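Local coordinates for pesticidal crystal protein Cry4Aa (PDB 2C9K) that kills mosquito larvae by binding to midgut epithelial cells and causing their colloid-osmotic lysis, as a pore-forming toxin of the delta-endotoxin family, at residues Gln329-His337 with Phe436-Ala444; Asn364-Ile373 with Thr445-Phe453. All coordinates share one frame; numbering follows the deposited sequence.

Contact 1: residues Gln329-His337 with Phe436-Ala444; sequences QKSSVFGNH and FIKSLSIPA
The carbonyl oxygen Ile437 O, gripped from outside by His316 NE2 and Asn318 ND2, lies against the Phe334 ring, with Phe334 CE1 3.8 Å from Ile437 O. No direct hydrogen bond joins the two segments, and Phe334 makes the largest contribution to the buried surface. Its CG stands anti to the carbonyl carbon (chi1 -50°), which lays the ring on the backbone of Lys438: Lys438 CA makes a CH-pi contact over one face, 3.9 Å from the Phe334 ring centroid. Lys438 CG approaches to 3.5 Å from Phe334 CZ, and Ser439 CB abuts Phe334 CB. Ser331 turns CB to the Phe436 ring, 3.5 Å from Phe436 CZ, while Ser331 OG donates to Ser332 O and is also hydrogen-bonded to the backbone Asn318 N. Farther along, the Asn336 amide lies alongside the Pro443 ring, the two side chains pointing opposite ways, with Asn336 OD1 3.2 Å from Pro443 CB. A water reaches both Asn336 OD1 and Pro443 O. A bound methylpentanediol, probably from crystallisation, lies close to Phe334. The contact joins two edge strands of different sheets in the middle domain: 329-335 pairs with strand 313-322, and 432-440 with strand 450-457, while helix 279-286 packs on Leu440.

Contact 2: residues Asn364-Ile373 with Thr445-Phe453; sequences NKYLNDYNNI and TYKTQVYTF
Lys447 is bonded at both ends: its backbone N donates to Asn368 OD1 over 3.3 Å at 151°, from a position tilted off the carbonyl plane, and Lys447 NZ donates to Tyr370 OH at 3.2 Å. Between these ends the aliphatic chain runs over one face of the Tyr370 ring, Lys447 CD lying 4.0 Å from the ring centroid, and the bend at chi4 (-52°) brings the amine round to the hydroxyl. Tyr370 CA also makes a straight CA-H...O contact with Lys447 O. That carbonyl takes a hydrogen bond from a water that also donates to Asn372 OD1, at 2.8 Å, and weakly accepts from Gln449 NE2; Asn372 ND2 is hydrogen-bonded to Phe313 O, and Gln449 OE1 to Ser439 OG. Asn371 ND2 bonds weakly to Gln449 O. Farther in, Ile373 lays CD1 over the centre of the Tyr451 ring, 3.8 Å from its centroid, with Gln449 CG on the opposite face; Ile373 N is only weakly bonded to Tyr451 OH. Ile373 CD1 also meets the edge of Phe453. Direct polar links are thus few and mostly long or weak; water serves two acceptors, Asn372 OD1 and Lys447 O, and packing at Tyr370 and Tyr451 probably does much of the holding.

How the contacts relate
The two contacts have their centres about 13 Å apart in the middle domain of the toxin. Along the chain their segments alternate: 329-337, 364-373, 436-444, then 445-453. The last two are continuous, forming a hairpin of strands 432-440 and 450-457, neighbours in one antiparallel sheet. Ser439 OG and Gln449 OE1, 2.5 Å apart, probably share a hydrogen bond between the contacts, as do Leu440 N and Val450 O, 2.9 Å apart. Contact 1 sets this hairpin against the edge of the sheet containing 313-322, and contact 2 against the loop joining strands 353-362 and 373-381 of another sheet. The hairpin, itself part of one sheet, thus touches the domain's other two, consistent with the beta-prism of three-domain Cry toxins.

Contact 1: residues Gln329-His337 with Phe436-Ala444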
loop_
_atom_site.group_PDB
_atom_site.type_symbol
_atom_site.label_atom_id
_atom_site.label_comp_id
_atom_site.label_asym_id
_atom_site.label_seq_id
_atom_site.Cartn_x
_atom_site.Cartn_y
_atom_site.Cartn_z
ATOM N N GLN A 329 -12.869 16.135 11.250
ATOM C CA GLN A 329 -12.857 15.437 12.537
ATOM C C GLN A 329 -11.572 15.738 13.294
ATOM O O GLN A 329 -10.556 16.097 12.698
ATOM C CB GLN A 329 -12.978 13.918 12.330
ATOM C CG GLN A 329 -14.205 13.463 11.546
ATOM C CD GLN A 329 -14.124 11.996 11.128
ATOM O OE1 GLN A 329 -14.233 11.667 9.940
ATOM N NE2 GLN A 329 -13.930 11.114 12.099
ATOM N N LYS A 330 -11.615 15.587 14.611
ATOM C CA LYS A 330 -10.448 15.850 15.439
ATOM C C LYS A 330 -10.017 14.567 16.140
ATOM O O LYS A 330 -10.845 13.751 16.529
ATOM C CB LYS A 330 -10.783 16.928 16.467
ATOM C CG LYS A 330 -9.648 17.292 17.396
ATOM C CD LYS A 330 -10.171 18.120 18.552
ATOM C CE LYS A 330 -9.072 18.496 19.529
ATOM N NZ LYS A 330 -9.604 19.299 20.672
ATOM N N SER A 331 -8.714 14.390 16.302
ATOM C CA SER A 331 -8.205 13.190 16.952
ATOM C C SER A 331 -8.101 13.395 18.452
ATOM O O SER A 331 -8.546 14.419 18.983
ATOM C CB SER A 331 -6.817 12.842 16.422
ATOM O OG SER A 331 -5.871 13.755 16.936
ATOM N N SER A 332 -7.512 12.415 19.134
ATOM C CA SER A 332 -7.331 12.521 20.575
ATOM C C SER A 332 -6.190 13.483 20.805
ATOM O O SER A 332 -5.438 13.789 19.886
ATOM C CB SER A 332 -6.971 11.168 21.189
ATOM O OG SER A 332 -8.077 10.286 21.164
ATOM N N VAL A 333 -6.065 13.979 22.024
ATOM C CA VAL A 333 -4.970 14.877 22.315
ATOM C C VAL A 333 -3.921 14.011 22.980
ATOM O O VAL A 333 -3.995 13.755 24.177
ATOM C CB VAL A 333 -5.391 16.014 23.273
ATOM C CG1 VAL A 333 -4.184 16.864 23.631
ATOM C CG2 VAL A 333 -6.449 16.882 22.617
ATOM N N PHE A 334 -2.966 13.529 22.199
ATOM C CA PHE A 334 -1.908 12.699 22.750
ATOM C C PHE A 334 -1.004 13.599 23.585
ATOM O O PHE A 334 -1.114 14.820 23.517
ATOM C CB PHE A 334 -1.103 12.044 21.624
ATOM C CG PHE A 334 -1.951 11.348 20.596
ATOM C CD1 PHE A 334 -2.523 12.060 19.550
ATOM C CD2 PHE A 334 -2.182 9.981 20.676
ATOM C CE1 PHE A 334 -3.313 11.420 18.593
ATOM C CE2 PHE A 334 -2.971 9.335 19.724
ATOM C CZ PHE A 334 -3.533 10.062 18.682
ATOM N N GLY A 335 -0.120 12.997 24.376
ATOM C CA GLY A 335 0.781 13.780 25.206
ATOM C C GLY A 335 0.203 14.176 26.553
ATOM O O GLY A 335 -0.805 13.633 26.997
ATOM N N ASN A 336 0.843 15.130 27.212
ATOM C CA ASN A 336 0.379 15.588 28.510
ATOM C C ASN A 336 0.032 17.062 28.418
ATOM O O ASN A 336 0.803 17.919 28.832
ATOM C CB ASN A 336 1.467 15.370 29.555
ATOM C CG ASN A 336 0.981 15.631 30.957
ATOM O OD1 ASN A 336 1.727 15.477 31.922
ATOM N ND2 ASN A 336 -0.279 16.025 31.084
ATOM N N HIS A 337 -1.147 17.340 27.877
ATOM C CA HIS A 337 -1.635 18.704 27.678
ATOM C C HIS A 337 -1.862 19.529 28.942
ATOM O O HIS A 337 -2.782 19.258 29.712
ATOM C CB HIS A 337 -2.944 18.669 26.882
ATOM C CG HIS A 337 -3.479 20.024 26.538
ATOM N ND1 HIS A 337 -4.827 20.290 26.443
ATOM C CD2 HIS A 337 -2.847 21.183 26.243
ATOM C CE1 HIS A 337 -5.003 21.555 26.107
ATOM N NE2 HIS A 337 -3.818 22.119 25.979
ATOM N N PHE A 436 -1.176 11.052 9.592
ATOM C CA PHE A 436 -1.526 11.083 11.012
ATOM C C PHE A 436 -0.277 10.969 11.899
ATOM O O PHE A 436 0.759 10.454 11.468
ATOM C CB PHE A 436 -2.432 9.887 11.309
ATOM C CG PHE A 436 -3.394 10.101 12.437
ATOM C CD1 PHE A 436 -4.547 10.863 12.247
ATOM C CD2 PHE A 436 -3.187 9.485 13.667
ATOM C CE1 PHE A 436 -5.483 11.003 13.262
ATOM C CE2 PHE A 436 -4.122 9.619 14.694
ATOM C CZ PHE A 436 -5.274 10.379 14.489
ATOM N N ILE A 437 -0.382 11.446 13.138
ATOM C CA ILE A 437 0.716 11.343 14.101
ATOM C C ILE A 437 0.164 10.935 15.466
ATOM O O ILE A 437 -0.467 11.746 16.129
ATOM C CB ILE A 437 1.470 12.665 14.279
ATOM C CG1 ILE A 437 2.216 13.030 12.996
ATOM C CG2 ILE A 437 2.462 12.532 15.416
ATOM C CD1 ILE A 437 3.038 14.308 13.110
ATOM N N LYS A 438 0.385 9.683 15.869
ATOM C CA LYS A 438 -0.086 9.191 17.164
ATOM C C LYS A 438 1.053 9.254 18.157
ATOM O O LYS A 438 2.203 9.453 17.775
ATOM C CB LYS A 438 -0.588 7.741 17.066
ATOM C CG LYS A 438 -2.058 7.618 16.730
ATOM C CD LYS A 438 -2.474 6.186 16.472
ATOM C CE LYS A 438 -2.465 5.345 17.740
ATOM N NZ LYS A 438 -3.605 5.610 18.654
ATOM N N SER A 439 0.742 9.059 19.431
ATOM C CA SER A 439 1.767 9.113 20.456
ATOM C C SER A 439 1.406 8.247 21.661
ATOM O O SER A 439 0.243 8.197 22.068
ATOM C CB SER A 439 1.944 10.564 20.894
ATOM O OG SER A 439 3.249 10.807 21.373
ATOM N N LEU A 440 2.399 7.548 22.210
ATOM C CA LEU A 440 2.207 6.716 23.396
ATOM C C LEU A 440 2.966 7.388 24.531
ATOM O O LEU A 440 4.170 7.615 24.435
ATOM C CB LEU A 440 2.749 5.297 23.178
ATOM C CG LEU A 440 2.997 4.384 24.399
ATOM C CD1 LEU A 440 1.792 4.368 25.322
ATOM C CD2 LEU A 440 3.303 2.966 23.923
ATOM N N SER A 441 2.252 7.731 25.595
ATOM C CA SER A 441 2.859 8.382 26.749
ATOM C C SER A 441 1.930 8.271 27.937
ATOM O O SER A 441 0.722 8.486 27.827
ATOM C CB SER A 441 3.106 9.859 26.469
ATOM O OG SER A 441 1.881 10.560 26.467
ATOM N N ILE A 442 2.507 7.929 29.076
ATOM C CA ILE A 442 1.760 7.793 30.308
ATOM C C ILE A 442 2.373 8.839 31.226
ATOM O O ILE A 442 3.305 8.546 31.974
ATOM C CB ILE A 442 1.957 6.388 30.877
ATOM C CG1 ILE A 442 1.641 5.362 29.785
ATOM C CG2 ILE A 442 1.071 6.186 32.081
ATOM C CD1 ILE A 442 1.991 3.953 30.145
ATOM N N PRO A 443 1.874 10.086 31.154
ATOM C CA PRO A 443 2.369 11.203 31.971
ATOM C C PRO A 443 2.386 10.893 33.459
ATOM O O PRO A 443 3.332 11.226 34.164
ATOM C CB PRO A 443 1.404 12.335 31.630
ATOM C CG PRO A 443 1.024 12.029 30.217
ATOM C CD PRO A 443 0.788 10.536 30.267
ATOM N N ALA A 444 1.334 10.248 33.935
ATOM C CA ALA A 444 1.245 9.902 35.343
ATOM C C ALA A 444 2.483 9.158 35.853
ATOM O O ALA A 444 2.646 8.970 37.061
ATOM C CB ALA A 444 -0.005 9.053 35.582
HETATM O O HOH W 1 4.323 13.644 32.445
#

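Contact 2: residues Asn364-Ile373 with Thr445-Phe453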
loop_
_atom_site.group_PDB
_atom_site.type_symbol
_atom_site.label_atom_id
_atom_site.label_comp_id
_atom_site.label_asym_id
_atom_site.label_seq_id
_atom_site.Cartn_x
_atom_site.Cartn_y
_atom_site.Cartn_z
ATOM N N ASN A 364 16.738 12.376 25.848
ATOM C CA ASN A 364 16.769 11.987 27.255
ATOM C C ASN A 364 17.972 11.173 27.718
ATOM O O ASN A 364 18.113 10.910 28.912
ATOM C CB ASN A 364 15.495 11.222 27.618
ATOM C CG ASN A 364 15.271 10.009 26.733
ATOM O OD1 ASN A 364 14.819 8.967 27.201
ATOM N ND2 ASN A 364 15.577 10.142 25.445
ATOM N N LYS A 365 18.833 10.767 26.794
ATOM C CA LYS A 365 20.008 9.992 27.181
ATOM C C LYS A 365 19.570 8.783 28.004
ATOM O O LYS A 365 20.084 8.552 29.101
ATOM C CB LYS A 365 20.953 10.845 28.032
ATOM C CG LYS A 365 21.375 12.165 27.415
ATOM C CD LYS A 365 22.325 11.965 26.256
ATOM C CE LYS A 365 22.902 13.295 25.811
ATOM N NZ LYS A 365 23.569 14.008 26.944
ATOM N N TYR A 366 18.606 8.034 27.475
ATOM C CA TYR A 366 18.079 6.839 28.131
ATOM C C TYR A 366 17.658 7.040 29.580
ATOM O O TYR A 366 17.695 6.096 30.369
ATOM C CB TYR A 366 19.090 5.687 28.071
ATOM C CG TYR A 366 19.373 5.183 26.676
ATOM C CD1 TYR A 366 20.334 5.799 25.879
ATOM C CD2 TYR A 366 18.663 4.105 26.144
ATOM C CE1 TYR A 366 20.584 5.360 24.590
ATOM C CE2 TYR A 366 18.902 3.656 24.849
ATOM C CZ TYR A 366 19.868 4.290 24.077
ATOM O OH TYR A 366 20.126 3.869 22.788
ATOM N N LEU A 367 17.259 8.257 29.936
ATOM C CA LEU A 367 16.822 8.532 31.301
ATOM C C LEU A 367 15.329 8.841 31.338
ATOM O O LEU A 367 14.704 9.082 30.301
ATOM C CB LEU A 367 17.601 9.712 31.879
ATOM C CG LEU A 367 19.096 9.475 32.087
ATOM C CD1 LEU A 367 19.741 10.742 32.616
ATOM C CD2 LEU A 367 19.302 8.319 33.068
ATOM N N ASN A 368 14.748 8.821 32.531
ATOM C CA ASN A 368 13.340 9.131 32.642
ATOM C C ASN A 368 13.197 10.638 32.550
ATOM O O ASN A 368 12.870 11.309 33.531
ATOM C CB ASN A 368 12.773 8.627 33.956
ATOM C CG ASN A 368 11.310 8.942 34.096
ATOM O OD1 ASN A 368 10.568 8.928 33.119
ATOM N ND2 ASN A 368 10.881 9.228 35.311
ATOM N N ASP A 369 13.455 11.158 31.351
ATOM C CA ASP A 369 13.393 12.591 31.077
ATOM C C ASP A 369 12.720 12.863 29.718
ATOM O O ASP A 369 12.687 11.994 28.848
ATOM C CB ASP A 369 14.814 13.155 31.101
ATOM C CG ASP A 369 14.892 14.509 31.769
ATOM O OD1 ASP A 369 16.027 14.998 31.962
ATOM O OD2 ASP A 369 13.823 15.083 32.096
ATOM N N TYR A 370 12.190 14.069 29.539
ATOM C CA TYR A 370 11.493 14.417 28.300
ATOM C C TYR A 370 12.298 14.203 27.020
ATOM O O TYR A 370 13.447 14.630 26.932
ATOM C CB TYR A 370 11.030 15.883 28.333
ATOM C CG TYR A 370 10.101 16.238 29.477
ATOM C CD1 TYR A 370 10.542 17.026 30.543
ATOM C CD2 TYR A 370 8.791 15.771 29.506
ATOM C CE1 TYR A 370 9.700 17.336 31.608
ATOM C CE2 TYR A 370 7.943 16.073 30.565
ATOM C CZ TYR A 370 8.402 16.854 31.617
ATOM O OH TYR A 370 7.565 17.130 32.681
ATOM N N ASN A 371 11.698 13.532 26.036
ATOM C CA ASN A 371 12.351 13.324 24.742
ATOM C C ASN A 371 11.396 13.773 23.638
ATOM O O ASN A 371 11.469 13.315 22.494
ATOM C CB ASN A 371 12.782 11.858 24.530
ATOM C CG ASN A 371 11.627 10.862 24.612
ATOM O OD1 ASN A 371 11.837 9.664 24.448
ATOM N ND2 ASN A 371 10.420 11.346 24.871
ATOM N N ASN A 372 10.516 14.699 24.018
ATOM C CA ASN A 372 9.501 15.295 23.153
ATOM C C ASN A 372 10.035 16.002 21.910
ATOM O O ASN A 372 11.226 16.290 21.793
ATOM C CB ASN A 372 8.693 16.324 23.943
ATOM C CG ASN A 372 7.949 15.720 25.096
ATOM O OD1 ASN A 372 8.490 14.905 25.845
ATOM N ND2 ASN A 372 6.697 16.129 25.263
ATOM N N ILE A 373 9.118 16.293 20.994
ATOM C CA ILE A 373 9.440 17.011 19.771
ATOM C C ILE A 373 9.385 18.497 20.128
ATOM O O ILE A 373 8.423 18.957 20.744
ATOM C CB ILE A 373 8.396 16.724 18.656
ATOM C CG1 ILE A 373 8.461 15.255 18.239
ATOM C CG2 ILE A 373 8.655 17.615 17.455
ATOM C CD1 ILE A 373 7.464 14.879 17.160
ATOM N N THR A 445 3.369 8.753 34.949
ATOM C CA THR A 445 4.539 7.987 35.363
ATOM C C THR A 445 5.840 8.335 34.654
ATOM O O THR A 445 6.888 8.437 35.287
ATOM C CB THR A 445 4.271 6.474 35.157
ATOM O OG1 THR A 445 3.105 6.086 35.900
ATOM C CG2 THR A 445 5.470 5.652 35.598
ATOM N N TYR A 446 5.776 8.512 33.340
ATOM C CA TYR A 446 6.971 8.803 32.565
ATOM C C TYR A 446 7.008 10.170 31.917
ATOM O O TYR A 446 5.986 10.851 31.782
ATOM C CB TYR A 446 7.144 7.764 31.465
ATOM C CG TYR A 446 6.884 6.347 31.905
ATOM C CD1 TYR A 446 5.588 5.878 32.077
ATOM C CD2 TYR A 446 7.939 5.470 32.129
ATOM C CE1 TYR A 446 5.350 4.571 32.457
ATOM C CE2 TYR A 446 7.710 4.161 32.508
ATOM C CZ TYR A 446 6.415 3.718 32.669
ATOM O OH TYR A 446 6.199 2.415 33.038
ATOM N N LYS A 447 8.214 10.552 31.507
ATOM C CA LYS A 447 8.442 11.819 30.829
ATOM C C LYS A 447 8.729 11.533 29.361
ATOM O O LYS A 447 8.750 12.447 28.539
ATOM C CB LYS A 447 9.625 12.564 31.444
ATOM C CG LYS A 447 9.344 13.145 32.802
ATOM C CD LYS A 447 10.524 13.964 33.277
ATOM C CE LYS A 447 10.299 14.472 34.685
ATOM N NZ LYS A 447 8.996 15.169 34.761
ATOM N N THR A 448 8.955 10.260 29.046
ATOM C CA THR A 448 9.236 9.853 27.681
ATOM C C THR A 448 7.949 9.663 26.915
ATOM O O THR A 448 6.902 9.403 27.497
ATOM C CB THR A 448 10.012 8.540 27.621
ATOM O OG1 THR A 448 9.367 7.577 28.450
ATOM C CG2 THR A 448 11.422 8.730 28.092
ATOM N N GLN A 449 8.047 9.782 25.598
ATOM C CA GLN A 449 6.900 9.644 24.709
ATOM C C GLN A 449 7.419 9.119 23.373
ATOM O O GLN A 449 8.453 9.579 22.882
ATOM C CB GLN A 449 6.251 11.013 24.523
ATOM C CG GLN A 449 4.902 11.009 23.854
ATOM C CD GLN A 449 4.360 12.419 23.653
ATOM O OE1 GLN A 449 3.258 12.610 23.134
ATOM N NE2 GLN A 449 5.136 13.412 24.063
ATOM N N VAL A 450 6.717 8.139 22.808
ATOM C CA VAL A 450 7.091 7.546 21.519
ATOM C C VAL A 450 6.069 7.956 20.460
ATOM O O VAL A 450 4.858 7.831 20.672
ATOM C CB VAL A 450 7.115 6.003 21.587
ATOM C CG1 VAL A 450 7.308 5.432 20.206
ATOM C CG2 VAL A 450 8.237 5.539 22.483
ATOM N N TYR A 451 6.547 8.442 19.318
ATOM C CA TYR A 451 5.636 8.856 18.259
ATOM C C TYR A 451 5.707 7.915 17.069
ATOM O O TYR A 451 6.660 7.152 16.913
ATOM C CB TYR A 451 5.973 10.264 17.751
ATOM C CG TYR A 451 6.006 11.371 18.787
ATOM C CD1 TYR A 451 7.119 11.559 19.609
ATOM C CD2 TYR A 451 4.944 12.262 18.910
ATOM C CE1 TYR A 451 7.172 12.611 20.523
ATOM C CE2 TYR A 451 4.984 13.309 19.814
ATOM C CZ TYR A 451 6.098 13.485 20.618
ATOM O OH TYR A 451 6.138 14.542 21.505
ATOM N N THR A 452 4.685 7.979 16.231
ATOM C CA THR A 452 4.640 7.199 15.011
ATOM C C THR A 452 4.061 8.138 13.973
ATOM O O THR A 452 3.140 8.905 14.259
ATOM C CB THR A 452 3.727 5.978 15.121
ATOM O OG1 THR A 452 2.499 6.363 15.737
ATOM C CG2 THR A 452 4.385 4.881 15.927
ATOM N N PHE A 453 4.619 8.097 12.775
ATOM C CA PHE A 453 4.147 8.945 11.696
ATOM C C PHE A 453 3.485 8.049 10.663
ATOM O O PHE A 453 4.119 7.159 10.107
ATOM C CB PHE A 453 5.322 9.725 11.100
ATOM C CG PHE A 453 5.999 10.643 12.092
ATOM C CD1 PHE A 453 6.850 10.132 13.071
ATOM C CD2 PHE A 453 5.727 12.013 12.093
ATOM C CE1 PHE A 453 7.414 10.967 14.037
ATOM C CE2 PHE A 453 6.286 12.854 13.055
ATOM C CZ PHE A 453 7.128 12.329 14.027
HETATM O O HOH W 2 6.577 13.216 26.996
#